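Local coordinates for putative drug/sodium antiporter (Escherichia coli, PDB 4Z3N), which probably transports the genotoxin colibactin or its precursor across the cell membrane as a MATE-family antiporter, at residues V71-P76 and G149-F154; L120-V125 and V259-M264; Q135-S140 and E153-S158. One frame throughout, in Å; residues are numbered along the deposited sequence.

Contact 1: V71-P76 and G149-F154; sequences VGLVFP and GYATEF
Segment V71-P76 passes from a 3-10 turn into the start of helix 75-101 beside the regular helix of G149-F154, and the two backbones come nearest at V71 and A151, whose CA atoms lie 6.3 Å apart. The tight winding is carried by V74 N, which donates to V71 O at 3.1 Å, and by F75 N, which donates in the same i to i-3 pattern to G72 O. No hydrogen bond crosses the interface; what joins the segments is apolar.

V71 brings one methyl over a face of the F154 ring. CG2 stands 4.1 Å from the ring centroid and 15° off the normal, a CH-pi contact, with CD1 of F154 its nearest ring atom. The phenyl ring meets this methyl because chi1 of F154 (-81°) sets CG opposite the carbonyl carbon, while the beta carbon itself points at the V71-P76 backbone. In the twelve-helix MATE fold this seam sets the 3-10 segment that leads into helix 75-101 against the start of helix 149-159.

Further along the 3-10 segment, V74 uses CG1 against F154 CB at 4.4 Å, alongside the root of the aromatic side chain. L73, with CG turned opposite the backbone N, extends until CD1 rests 4.2 Å from A151 CB. I68 also packs on F154, and L141 on L73; a bound monoolein lies about 5 Å from the F154 side chain.

Contact 2: L120-V125 and V259-M264; sequences LFFAIV and VGMAQM
Beside M261 and M264, which meet F122, helix 250-284 presents two acceptors, Q263 OE1 and V259 O, to the side-chain nitrogen NE2 of Q397 from helix 382-399. The other end of the Q263 amide is held as well, its NE2 donating to N86 OD1, so both polar ends of Q263 are satisfied away from F122. The interface itself contains no hydrogen bond and is made of one aromatic ring and two thioether ends.

F122 reaches out from L120-V125 toward helix 250-284. The backbones stay well apart, with the CA atoms of F122 and M261 11.1 Å from each other. The leading atom of the ring is CZ. M261 arrives with its terminal methyl CE at the ring edge, near the ring plane, against CZ and CE2. F122 and M264 point at each other from opposite directions; M264 CE lies 3.7 Å from F122 CZ and M264 SD 4.1 Å from F122 CE1. The sulfur is 4.9 Å from the ring centroid and 53° off the normal, an oblique Met-aromatic contact.

Helix 107-132 belongs to the N-terminal half and helix 250-284 to the C-terminal half of the MATE architecture, so the contact joins them within the predicted membrane-spanning region. M264 covers its part of the distance because CG lies opposite the carbonyl carbon (chi1 -58°) and the chain beyond is extended; M261 is likewise drawn out straight beyond CG. I84 of helix 75-101 touches both F122 and M264, adding a third helix to the packing. A bound monoolein lies about 4 Å from the M264 side chain.

Contact 3: Q135-S140 and E153-S158; sequences QPLLRS and EFYYYS
The short helix 134-139 and the C-terminal half of helix 149-159 are steeply inclined to each other, with the CA atoms of L138 and Y155 8.2 Å apart at their nearest. The pair belongs to the connection between two predicted transmembrane spans of the MATE fold, residues 111-134 and 154-175, where a short helix and a loop join the two spans.

Y155 supplies one whole side of the contact, and two successive leucines the other. L138 lies across the tyrosine, its CG 4.3 Å above one ring face but displaced toward the margin, while CD2 reaches Y155 CB at 4.2 Å. L137 works at the far end of the same side chain, where CD1 comes 3.5 Å from Y155 OH. The tyrosine can meet both because CG is opposite its own backbone N (chi1 171°), carrying the ring out toward helix 134-139.

No hydrogen bond passes between the segments, yet each has polar ties of its own. Where helix 134-139 ends, L137 O takes two donors, S140 N and S140 OG, the hydroxyl at 2.6 Å. In the neighbouring helix, S158 OG folds back onto F154 O at 2.8 Å, reaching it from the face opposite that used by S158 N, and Y157 OH donates to the anti side of E153 OE2. The hydroxyl of Y155, beside the L137 methyl, is hydrogen-bonded to the backbone carbonyl oxygen G130 O.

In the fold
Contacts 1 and 3 form one continuous patch, their centres 6 Å apart, because helix 149-159 serves both and E153 and F154 belong to each. The two contacts touch directly: L73 CD2 lies 3.9 Å from L138 CD2, and V74 CG2 3.7 Å from Y155 CA. Contact 2 stands apart: its centre is 23 Å from that of contact 1 and 20 Å from that of contact 3, and it touches neither. Chain continuity links them, since helix 107-132, which carries F122, leads directly into helix 134-139. Bound monoolein lies near F154 and M264, whereas Y155 is about 10 Å from one.

Contact 1: V71-P76 and G149-F154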
ATOM      1  N   VAL A  71     -22.874   3.304   2.866  1.00 74.82           N
ATOM      2  CA  VAL A  71     -21.682   3.861   2.246  1.00 65.26           C
ATOM      3  C   VAL A  71     -20.508   2.925   2.554  1.00 68.60           C
ATOM      4  O   VAL A  71     -19.607   2.734   1.734  1.00 68.84           O
ATOM      5  CB  VAL A  71     -21.378   5.306   2.766  1.00 64.41           C
ATOM      6  CG1 VAL A  71     -20.701   5.259   4.122  1.00 58.13           C
ATOM      7  CG2 VAL A  71     -20.503   6.077   1.791  1.00 62.31           C
ATOM      8  N   GLY A  72     -20.538   2.334   3.746  1.00 67.67           N
ATOM      9  CA  GLY A  72     -19.477   1.450   4.194  1.00 61.43           C
ATOM     10  C   GLY A  72     -19.419   0.182   3.371  1.00 62.94           C
ATOM     11  O   GLY A  72     -18.375  -0.446   3.255  1.00 69.78           O
ATOM     12  N   LEU A  73     -20.552  -0.197   2.801  1.00 65.86           N
ATOM     13  CA  LEU A  73     -20.625  -1.374   1.944  1.00 66.80           C
ATOM     14  C   LEU A  73     -19.710  -1.204   0.734  1.00 67.31           C
ATOM     15  O   LEU A  73     -19.135  -2.167   0.226  1.00 68.54           O
ATOM     16  CB  LEU A  73     -22.077  -1.616   1.505  1.00 65.13           C
ATOM     17  CG  LEU A  73     -22.475  -2.790   0.609  1.00 62.52           C
ATOM     18  CD1 LEU A  73     -23.950  -3.039   0.770  1.00 78.65           C
ATOM     19  CD2 LEU A  73     -22.183  -2.513  -0.844  1.00 66.08           C
ATOM     20  N   VAL A  74     -19.569   0.037   0.286  1.00 64.06           N
ATOM     21  CA  VAL A  74     -18.848   0.319  -0.945  1.00 64.36           C
ATOM     22  C   VAL A  74     -17.373   0.626  -0.665  1.00 62.90           C
ATOM     23  O   VAL A  74     -16.610   0.962  -1.574  1.00 53.17           O
ATOM     24  CB  VAL A  74     -19.502   1.497  -1.714  1.00 58.84           C
ATOM     25  CG1 VAL A  74     -18.916   2.830  -1.273  1.00 56.50           C
ATOM     26  CG2 VAL A  74     -19.341   1.312  -3.209  1.00 54.73           C
ATOM     27  N   PHE A  75     -16.981   0.499   0.600  1.00 63.15           N
ATOM     28  CA  PHE A  75     -15.619   0.808   1.029  1.00 59.05           C
ATOM     29  C   PHE A  75     -14.548  -0.023   0.313  1.00 56.21           C
ATOM     30  O   PHE A  75     -13.533   0.516  -0.122  1.00 51.76           O
ATOM     31  CB  PHE A  75     -15.492   0.621   2.543  1.00 59.35           C
ATOM     32  CG  PHE A  75     -14.143   0.970   3.079  1.00 59.76           C
ATOM     33  CD1 PHE A  75     -13.774   2.291   3.250  1.00 63.11           C
ATOM     34  CD2 PHE A  75     -13.234  -0.024   3.407  1.00 64.52           C
ATOM     35  CE1 PHE A  75     -12.513   2.622   3.744  1.00 65.38           C
ATOM     36  CE2 PHE A  75     -11.975   0.299   3.901  1.00 64.43           C
ATOM     37  CZ  PHE A  75     -11.617   1.625   4.067  1.00 59.80           C
ATOM     38  N   PRO A  76     -14.761  -1.344   0.198  1.00 60.15           N
ATOM     39  CA  PRO A  76     -13.812  -2.196  -0.533  1.00 54.87           C
ATOM     40  C   PRO A  76     -13.521  -1.725  -1.962  1.00 50.03           C
ATOM     41  O   PRO A  76     -12.426  -1.966  -2.465  1.00 47.06           O
ATOM     42  CB  PRO A  76     -14.512  -3.552  -0.558  1.00 45.41           C
ATOM     43  CG  PRO A  76     -15.348  -3.548   0.652  1.00 53.19           C
ATOM     44  CD  PRO A  76     -15.818  -2.136   0.846  1.00 57.86           C
ATOM     45  N   GLY A 149     -30.454   0.901  -2.798  1.00 81.30           N
ATOM     46  CA  GLY A 149     -30.508   2.141  -3.551  1.00 75.90           C
ATOM     47  C   GLY A 149     -29.436   3.103  -3.095  1.00 73.20           C
ATOM     48  O   GLY A 149     -28.821   3.786  -3.916  1.00 72.91           O
ATOM     49  N   TYR A 150     -29.200   3.141  -1.785  1.00 76.93           N
ATOM     50  CA  TYR A 150     -28.091   3.912  -1.229  1.00 76.52           C
ATOM     51  C   TYR A 150     -26.753   3.324  -1.657  1.00 66.75           C
ATOM     52  O   TYR A 150     -25.819   4.054  -1.983  1.00 64.47           O
ATOM     53  CB  TYR A 150     -28.179   3.972   0.299  1.00 78.55           C
ATOM     54  CG  TYR A 150     -29.256   4.908   0.784  1.00 81.99           C
ATOM     55  CD1 TYR A 150     -29.108   6.285   0.660  1.00 77.13           C
ATOM     56  CD2 TYR A 150     -30.428   4.419   1.349  1.00 83.13           C
ATOM     57  CE1 TYR A 150     -30.093   7.151   1.090  1.00 82.51           C
ATOM     58  CE2 TYR A 150     -31.421   5.280   1.785  1.00 85.98           C
ATOM     59  CZ  TYR A 150     -31.247   6.648   1.653  1.00 84.90           C
ATOM     60  OH  TYR A 150     -32.224   7.522   2.082  1.00 80.41           O
ATOM     61  N   ALA A 151     -26.681   1.998  -1.664  1.00 67.37           N
ATOM     62  CA  ALA A 151     -25.481   1.287  -2.080  1.00 64.72           C
ATOM     63  C   ALA A 151     -25.139   1.541  -3.553  1.00 58.96           C
ATOM     64  O   ALA A 151     -23.997   1.863  -3.875  1.00 60.23           O
ATOM     65  CB  ALA A 151     -25.645  -0.200  -1.819  1.00 64.29           C
ATOM     66  N   THR A 152     -26.131   1.410  -4.437  1.00 58.10           N
ATOM     67  CA  THR A 152     -25.918   1.561  -5.880  1.00 56.12           C
ATOM     68  C   THR A 152     -25.492   2.972  -6.279  1.00 51.99           C
ATOM     69  O   THR A 152     -24.697   3.148  -7.194  1.00 46.10           O
ATOM     70  CB  THR A 152     -27.188   1.213  -6.685  1.00 54.47           C
ATOM     71  OG1 THR A 152     -27.628  -0.110  -6.359  1.00 60.14           O
ATOM     72  CG2 THR A 152     -26.916   1.306  -8.180  1.00 47.23           C
ATOM     73  N   GLU A 153     -26.040   3.974  -5.601  1.00 53.07           N
ATOM     74  CA  GLU A 153     -25.752   5.365  -5.928  1.00 48.16           C
ATOM     75  C   GLU A 153     -24.288   5.703  -5.635  1.00 47.62           C
ATOM     76  O   GLU A 153     -23.593   6.358  -6.417  1.00 43.39           O
ATOM     77  CB  GLU A 153     -26.692   6.285  -5.147  1.00 44.98           C
ATOM     78  CG  GLU A 153     -26.594   7.759  -5.520  1.00 45.11           C
ATOM     79  CD  GLU A 153     -27.574   8.633  -4.730  1.00 53.08           C
ATOM     80  OE1 GLU A 153     -28.195   8.130  -3.757  1.00 47.08           O
ATOM     81  OE2 GLU A 153     -27.729   9.828  -5.092  1.00 47.10           O
ATOM     82  N   PHE A 154     -23.830   5.223  -4.494  1.00 49.14           N
ATOM     83  CA  PHE A 154     -22.474   5.433  -4.051  1.00 46.02           C
ATOM     84  C   PHE A 154     -21.461   4.620  -4.858  1.00 45.77           C
ATOM     85  O   PHE A 154     -20.344   5.073  -5.115  1.00 38.54           O
ATOM     86  CB  PHE A 154     -22.403   5.099  -2.566  1.00 53.54           C
ATOM     87  CG  PHE A 154     -22.883   6.227  -1.677  1.00 63.69           C
ATOM     88  CD1 PHE A 154     -22.105   7.384  -1.568  1.00 65.48           C
ATOM     89  CD2 PHE A 154     -24.083   6.118  -0.964  1.00 63.15           C
ATOM     90  CE1 PHE A 154     -22.552   8.431  -0.798  1.00 65.23           C
ATOM     91  CE2 PHE A 154     -24.562   7.110  -0.158  1.00 67.65           C
ATOM     92  CZ  PHE A 154     -23.810   8.286  -0.060  1.00 65.01           C
TER

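Contact 2: L120-V125 and V259-M264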
ATOM      1  N   LEU A 120      -5.509   5.509 -18.500  1.00 44.15           N
ATOM      2  CA  LEU A 120      -6.766   5.764 -19.183  1.00 39.74           C
ATOM      3  C   LEU A 120      -7.542   4.466 -19.448  1.00 43.52           C
ATOM      4  O   LEU A 120      -8.709   4.344 -19.045  1.00 43.15           O
ATOM      5  CB  LEU A 120      -6.509   6.523 -20.483  1.00 40.46           C
ATOM      6  CG  LEU A 120      -7.707   6.892 -21.373  1.00 41.15           C
ATOM      7  CD1 LEU A 120      -8.820   7.593 -20.611  1.00 36.69           C
ATOM      8  CD2 LEU A 120      -7.201   7.770 -22.500  1.00 41.92           C
ATOM      9  N   PHE A 121      -6.898   3.498 -20.109  1.00 42.60           N
ATOM     10  CA  PHE A 121      -7.551   2.221 -20.433  1.00 43.90           C
ATOM     11  C   PHE A 121      -8.021   1.485 -19.186  1.00 44.30           C
ATOM     12  O   PHE A 121      -9.041   0.791 -19.183  1.00 41.28           O
ATOM     13  CB  PHE A 121      -6.611   1.321 -21.228  1.00 41.99           C
ATOM     14  CG  PHE A 121      -6.662   1.549 -22.707  1.00 49.98           C
ATOM     15  CD1 PHE A 121      -6.066   2.660 -23.274  1.00 49.56           C
ATOM     16  CD2 PHE A 121      -7.302   0.643 -23.537  1.00 58.89           C
ATOM     17  CE1 PHE A 121      -6.106   2.867 -24.657  1.00 52.08           C
ATOM     18  CE2 PHE A 121      -7.345   0.846 -24.915  1.00 60.17           C
ATOM     19  CZ  PHE A 121      -6.739   1.958 -25.474  1.00 48.66           C
ATOM     20  N   PHE A 122      -7.245   1.622 -18.122  1.00 47.69           N
ATOM     21  CA  PHE A 122      -7.601   1.001 -16.868  1.00 45.15           C
ATOM     22  C   PHE A 122      -8.878   1.649 -16.354  1.00 39.86           C
ATOM     23  O   PHE A 122      -9.740   0.960 -15.825  1.00 42.68           O
ATOM     24  CB  PHE A 122      -6.454   1.112 -15.851  1.00 45.47           C
ATOM     25  CG  PHE A 122      -5.766  -0.195 -15.572  1.00 40.70           C
ATOM     26  CD1 PHE A 122      -6.285  -1.079 -14.630  1.00 43.56           C
ATOM     27  CD2 PHE A 122      -4.609  -0.544 -16.250  1.00 39.91           C
ATOM     28  CE1 PHE A 122      -5.656  -2.292 -14.369  1.00 47.53           C
ATOM     29  CE2 PHE A 122      -3.969  -1.755 -16.001  1.00 39.91           C
ATOM     30  CZ  PHE A 122      -4.490  -2.632 -15.058  1.00 47.29           C
ATOM     31  N   ALA A 123      -9.026   2.956 -16.549  1.00 38.00           N
ATOM     32  CA  ALA A 123     -10.236   3.653 -16.079  1.00 44.19           C
ATOM     33  C   ALA A 123     -11.485   3.278 -16.898  1.00 41.45           C
ATOM     34  O   ALA A 123     -12.563   3.078 -16.350  1.00 34.62           O
ATOM     35  CB  ALA A 123     -10.025   5.179 -16.095  1.00 39.42           C
ATOM     36  N   ILE A 124     -11.318   3.189 -18.214  1.00 46.46           N
ATOM     37  CA  ILE A 124     -12.372   2.732 -19.120  1.00 44.23           C
ATOM     38  C   ILE A 124     -12.841   1.296 -18.835  1.00 42.54           C
ATOM     39  O   ILE A 124     -14.027   1.043 -18.652  1.00 46.37           O
ATOM     40  CB  ILE A 124     -11.912   2.795 -20.587  1.00 37.40           C
ATOM     41  CG1 ILE A 124     -11.584   4.231 -20.997  1.00 37.03           C
ATOM     42  CG2 ILE A 124     -12.966   2.190 -21.493  1.00 34.65           C
ATOM     43  CD1 ILE A 124     -11.013   4.347 -22.413  1.00 36.66           C
ATOM     44  N   VAL A 125     -11.914   0.350 -18.831  1.00 41.83           N
ATOM     45  CA  VAL A 125     -12.269  -1.029 -18.536  1.00 44.24           C
ATOM     46  C   VAL A 125     -12.985  -1.134 -17.179  1.00 42.90           C
ATOM     47  O   VAL A 125     -13.960  -1.861 -17.039  1.00 45.18           O
ATOM     48  CB  VAL A 125     -11.013  -1.944 -18.551  1.00 45.75           C
ATOM     49  CG1 VAL A 125     -11.393  -3.393 -18.241  1.00 36.18           C
ATOM     50  CG2 VAL A 125     -10.305  -1.843 -19.899  1.00 38.95           C
ATOM     51  N   VAL A 259       5.659  -4.758 -14.124  1.00 32.23           N
ATOM     52  CA  VAL A 259       5.906  -4.218 -12.782  1.00 32.66           C
ATOM     53  C   VAL A 259       4.596  -3.763 -12.138  1.00 34.55           C
ATOM     54  O   VAL A 259       4.291  -4.115 -10.989  1.00 30.27           O
ATOM     55  CB  VAL A 259       6.928  -3.012 -12.806  1.00 27.15           C
ATOM     56  CG1 VAL A 259       6.886  -2.197 -11.507  1.00 22.18           C
ATOM     57  CG2 VAL A 259       8.330  -3.520 -13.043  1.00 27.00           C
ATOM     58  N   GLY A 260       3.816  -2.996 -12.894  1.00 32.65           N
ATOM     59  CA  GLY A 260       2.599  -2.399 -12.386  1.00 30.73           C
ATOM     60  C   GLY A 260       1.535  -3.408 -12.025  1.00 33.12           C
ATOM     61  O   GLY A 260       0.838  -3.282 -11.007  1.00 36.51           O
ATOM     62  N   MET A 261       1.386  -4.420 -12.862  1.00 32.87           N
ATOM     63  CA  MET A 261       0.377  -5.419 -12.588  1.00 32.87           C
ATOM     64  C   MET A 261       0.847  -6.437 -11.565  1.00 34.29           C
ATOM     65  O   MET A 261       0.031  -7.055 -10.886  1.00 36.82           O
ATOM     66  CB  MET A 261      -0.052  -6.099 -13.872  1.00 37.41           C
ATOM     67  CG  MET A 261      -1.263  -5.425 -14.465  1.00 38.62           C
ATOM     68  SD  MET A 261      -1.707  -6.207 -16.013  1.00 59.66           S
ATOM     69  CE  MET A 261      -3.002  -5.095 -16.558  1.00 61.29           C
ATOM     70  N   ALA A 262       2.160  -6.605 -11.452  1.00 34.46           N
ATOM     71  CA  ALA A 262       2.712  -7.451 -10.410  1.00 32.20           C
ATOM     72  C   ALA A 262       2.355  -6.836  -9.054  1.00 30.25           C
ATOM     73  O   ALA A 262       2.076  -7.534  -8.092  1.00 28.81           O
ATOM     74  CB  ALA A 262       4.225  -7.611 -10.580  1.00 25.30           C
ATOM     75  N   GLN A 263       2.329  -5.510  -9.010  1.00 33.51           N
ATOM     76  CA  GLN A 263       2.048  -4.777  -7.782  1.00 31.95           C
ATOM     77  C   GLN A 263       0.611  -5.008  -7.353  1.00 34.99           C
ATOM     78  O   GLN A 263       0.314  -5.101  -6.165  1.00 36.09           O
ATOM     79  CB  GLN A 263       2.305  -3.281  -7.974  1.00 33.71           C
ATOM     80  CG  GLN A 263       2.136  -2.440  -6.706  1.00 37.77           C
ATOM     81  CD  GLN A 263       3.241  -2.661  -5.690  1.00 31.79           C
ATOM     82  OE1 GLN A 263       4.131  -3.482  -5.892  1.00 33.59           O
ATOM     83  NE2 GLN A 263       3.190  -1.919  -4.591  1.00 32.96           N
ATOM     84  N   MET A 264      -0.276  -5.095  -8.338  1.00 36.10           N
ATOM     85  CA  MET A 264      -1.680  -5.373  -8.095  1.00 32.32           C
ATOM     86  C   MET A 264      -1.872  -6.818  -7.664  1.00 34.91           C
ATOM     87  O   MET A 264      -2.688  -7.123  -6.807  1.00 34.59           O
ATOM     88  CB  MET A 264      -2.493  -5.082  -9.343  1.00 26.30           C
ATOM     89  CG  MET A 264      -2.354  -3.675  -9.813  1.00 28.60           C
ATOM     90  SD  MET A 264      -3.210  -3.522 -11.375  1.00 44.23           S
ATOM     91  CE  MET A 264      -2.509  -1.996 -12.033  1.00 37.48           C
TER

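Contact 3: Q135-S140 and E153-S158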
ATOM      1  N   GLN A 135     -24.741  -4.753 -10.870  1.00 60.14           N
ATOM      2  CA  GLN A 135     -25.725  -5.445 -10.055  1.00 60.29           C
ATOM      3  C   GLN A 135     -25.137  -6.689  -9.359  1.00 68.16           C
ATOM      4  O   GLN A 135     -25.139  -6.775  -8.126  1.00 69.09           O
ATOM      5  CB  GLN A 135     -26.935  -5.807 -10.916  1.00 67.52           C
ATOM      6  CG  GLN A 135     -27.901  -6.800 -10.277  1.00 79.66           C
ATOM      7  CD  GLN A 135     -28.473  -6.306  -8.962  1.00 80.14           C
ATOM      8  OE1 GLN A 135     -29.025  -7.081  -8.181  1.00 80.30           O
ATOM      9  NE2 GLN A 135     -28.343  -5.008  -8.713  1.00 77.56           N
ATOM     10  N   PRO A 136     -24.599  -7.643 -10.142  1.00 67.42           N
ATOM     11  CA  PRO A 136     -24.003  -8.843  -9.535  1.00 69.14           C
ATOM     12  C   PRO A 136     -22.826  -8.557  -8.599  1.00 69.34           C
ATOM     13  O   PRO A 136     -22.724  -9.186  -7.535  1.00 70.98           O
ATOM     14  CB  PRO A 136     -23.532  -9.658 -10.744  1.00 64.08           C
ATOM     15  CG  PRO A 136     -23.502  -8.704 -11.880  1.00 67.39           C
ATOM     16  CD  PRO A 136     -24.582  -7.712 -11.612  1.00 64.86           C
ATOM     17  N   LEU A 137     -21.954  -7.630  -8.991  1.00 63.51           N
ATOM     18  CA  LEU A 137     -20.815  -7.250  -8.154  1.00 67.92           C
ATOM     19  C   LEU A 137     -21.288  -6.821  -6.765  1.00 68.14           C
ATOM     20  O   LEU A 137     -20.824  -7.344  -5.755  1.00 68.16           O
ATOM     21  CB  LEU A 137     -20.007  -6.130  -8.816  1.00 60.36           C
ATOM     22  CG  LEU A 137     -19.467  -6.433 -10.219  1.00 63.28           C
ATOM     23  CD1 LEU A 137     -18.687  -5.249 -10.770  1.00 62.09           C
ATOM     24  CD2 LEU A 137     -18.620  -7.710 -10.268  1.00 66.13           C
ATOM     25  N   LEU A 138     -22.231  -5.884  -6.731  1.00 67.84           N
ATOM     26  CA  LEU A 138     -22.803  -5.392  -5.482  1.00 67.61           C
ATOM     27  C   LEU A 138     -23.394  -6.507  -4.605  1.00 73.95           C
ATOM     28  O   LEU A 138     -23.386  -6.407  -3.372  1.00 69.00           O
ATOM     29  CB  LEU A 138     -23.874  -4.342  -5.787  1.00 62.97           C
ATOM     30  CG  LEU A 138     -23.357  -2.922  -6.004  1.00 58.19           C
ATOM     31  CD1 LEU A 138     -24.431  -2.029  -6.604  1.00 55.01           C
ATOM     32  CD2 LEU A 138     -22.847  -2.352  -4.684  1.00 55.49           C
ATOM     33  N   ARG A 139     -23.901  -7.567  -5.232  1.00 72.74           N
ATOM     34  CA  ARG A 139     -24.466  -8.681  -4.471  1.00 75.67           C
ATOM     35  C   ARG A 139     -23.417  -9.347  -3.581  1.00 72.58           C
ATOM     36  O   ARG A 139     -23.727  -9.753  -2.464  1.00 76.65           O
ATOM     37  CB  ARG A 139     -25.099  -9.726  -5.402  1.00 77.39           C
ATOM     38  CG  ARG A 139     -26.477  -9.345  -5.939  1.00 77.31           C
ATOM     39  CD  ARG A 139     -27.247 -10.548  -6.502  1.00 77.46           C
ATOM     40  NE  ARG A 139     -26.669 -11.107  -7.726  1.00 78.32           N
ATOM     41  CZ  ARG A 139     -26.847 -10.599  -8.943  1.00 74.58           C
ATOM     42  NH1 ARG A 139     -27.573  -9.504  -9.103  1.00 71.26           N
ATOM     43  NH2 ARG A 139     -26.292 -11.178 -10.003  1.00 74.27           N
ATOM     44  N   SER A 140     -22.175  -9.418  -4.052  1.00 70.11           N
ATOM     45  CA  SER A 140     -21.133 -10.157  -3.336  1.00 73.96           C
ATOM     46  C   SER A 140     -20.546  -9.317  -2.208  1.00 76.68           C
ATOM     47  O   SER A 140     -19.595  -9.725  -1.542  1.00 78.97           O
ATOM     48  CB  SER A 140     -20.029 -10.619  -4.295  1.00 69.46           C
ATOM     49  OG  SER A 140     -19.794  -9.662  -5.307  1.00 76.62           O
ATOM     50  N   GLU A 153     -26.040   3.974  -5.601  1.00 53.07           N
ATOM     51  CA  GLU A 153     -25.752   5.365  -5.928  1.00 48.16           C
ATOM     52  C   GLU A 153     -24.288   5.703  -5.635  1.00 47.62           C
ATOM     53  O   GLU A 153     -23.593   6.358  -6.417  1.00 43.39           O
ATOM     54  CB  GLU A 153     -26.692   6.285  -5.147  1.00 44.98           C
ATOM     55  CG  GLU A 153     -26.594   7.759  -5.520  1.00 45.11           C
ATOM     56  CD  GLU A 153     -27.574   8.633  -4.730  1.00 53.08           C
ATOM     57  OE1 GLU A 153     -28.195   8.130  -3.757  1.00 47.08           O
ATOM     58  OE2 GLU A 153     -27.729   9.828  -5.092  1.00 47.10           O
ATOM     59  N   PHE A 154     -23.830   5.223  -4.494  1.00 49.14           N
ATOM     60  CA  PHE A 154     -22.474   5.433  -4.051  1.00 46.02           C
ATOM     61  C   PHE A 154     -21.461   4.620  -4.858  1.00 45.77           C
ATOM     62  O   PHE A 154     -20.344   5.073  -5.115  1.00 38.54           O
ATOM     63  CB  PHE A 154     -22.403   5.099  -2.566  1.00 53.54           C
ATOM     64  CG  PHE A 154     -22.883   6.227  -1.677  1.00 63.69           C
ATOM     65  CD1 PHE A 154     -22.105   7.384  -1.568  1.00 65.48           C
ATOM     66  CD2 PHE A 154     -24.083   6.118  -0.964  1.00 63.15           C
ATOM     67  CE1 PHE A 154     -22.552   8.431  -0.798  1.00 65.23           C
ATOM     68  CE2 PHE A 154     -24.562   7.110  -0.158  1.00 67.65           C
ATOM     69  CZ  PHE A 154     -23.810   8.286  -0.060  1.00 65.01           C
ATOM     70  N   TYR A 155     -21.876   3.426  -5.274  1.00 43.81           N
ATOM     71  CA  TYR A 155     -21.091   2.619  -6.184  1.00 42.58           C
ATOM     72  C   TYR A 155     -20.854   3.385  -7.491  1.00 42.43           C
ATOM     73  O   TYR A 155     -19.733   3.467  -7.998  1.00 41.50           O
ATOM     74  CB  TYR A 155     -21.790   1.283  -6.445  1.00 43.83           C
ATOM     75  CG  TYR A 155     -21.164   0.448  -7.558  1.00 45.86           C
ATOM     76  CD1 TYR A 155     -20.044  -0.347  -7.323  1.00 42.04           C
ATOM     77  CD2 TYR A 155     -21.708   0.439  -8.835  1.00 43.30           C
ATOM     78  CE1 TYR A 155     -19.489  -1.116  -8.331  1.00 39.56           C
ATOM     79  CE2 TYR A 155     -21.156  -0.324  -9.845  1.00 44.81           C
ATOM     80  CZ  TYR A 155     -20.050  -1.098  -9.587  1.00 43.47           C
ATOM     81  OH  TYR A 155     -19.501  -1.849 -10.597  1.00 47.32           O
ATOM     82  N   TYR A 156     -21.925   3.961  -8.015  1.00 42.18           N
ATOM     83  CA  TYR A 156     -21.882   4.763  -9.223  1.00 41.16           C
ATOM     84  C   TYR A 156     -21.019   6.032  -9.082  1.00 39.99           C
ATOM     85  O   TYR A 156     -20.250   6.372  -9.970  1.00 35.89           O
ATOM     86  CB  TYR A 156     -23.310   5.138  -9.614  1.00 46.40           C
ATOM     87  CG  TYR A 156     -24.079   4.071 -10.373  1.00 53.66           C
ATOM     88  CD1 TYR A 156     -23.428   3.097 -11.137  1.00 49.44           C
ATOM     89  CD2 TYR A 156     -25.469   4.061 -10.347  1.00 53.80           C
ATOM     90  CE1 TYR A 156     -24.154   2.141 -11.844  1.00 54.06           C
ATOM     91  CE2 TYR A 156     -26.198   3.116 -11.038  1.00 60.05           C
ATOM     92  CZ  TYR A 156     -25.552   2.161 -11.785  1.00 64.98           C
ATOM     93  OH  TYR A 156     -26.335   1.240 -12.459  1.00 64.90           O
ATOM     94  N   TYR A 157     -21.153   6.736  -7.967  1.00 40.87           N
ATOM     95  CA  TYR A 157     -20.311   7.894  -7.717  1.00 38.14           C
ATOM     96  C   TYR A 157     -18.842   7.463  -7.634  1.00 36.62           C
ATOM     97  O   TYR A 157     -17.953   8.162  -8.131  1.00 37.31           O
ATOM     98  CB  TYR A 157     -20.740   8.611  -6.430  1.00 38.06           C
ATOM     99  CG  TYR A 157     -22.123   9.239  -6.482  1.00 38.20           C
ATOM    100  CD1 TYR A 157     -22.666   9.682  -7.680  1.00 35.83           C
ATOM    101  CD2 TYR A 157     -22.877   9.398  -5.325  1.00 42.59           C
ATOM    102  CE1 TYR A 157     -23.919  10.268  -7.728  1.00 36.41           C
ATOM    103  CE2 TYR A 157     -24.138   9.976  -5.361  1.00 41.08           C
ATOM    104  CZ  TYR A 157     -24.654  10.413  -6.566  1.00 42.57           C
ATOM    105  OH  TYR A 157     -25.915  10.990  -6.605  1.00 45.85           O
ATOM    106  N   SER A 158     -18.597   6.311  -7.014  1.00 31.24           N
ATOM    107  CA  SER A 158     -17.267   5.700  -6.986  1.00 32.82           C
ATOM    108  C   SER A 158     -16.658   5.491  -8.389  1.00 35.34           C
ATOM    109  O   SER A 158     -15.461   5.680  -8.592  1.00 31.99           O
ATOM    110  CB  SER A 158     -17.318   4.345  -6.264  1.00 37.53           C
ATOM    111  OG  SER A 158     -17.602   4.473  -4.879  1.00 38.45           O
TER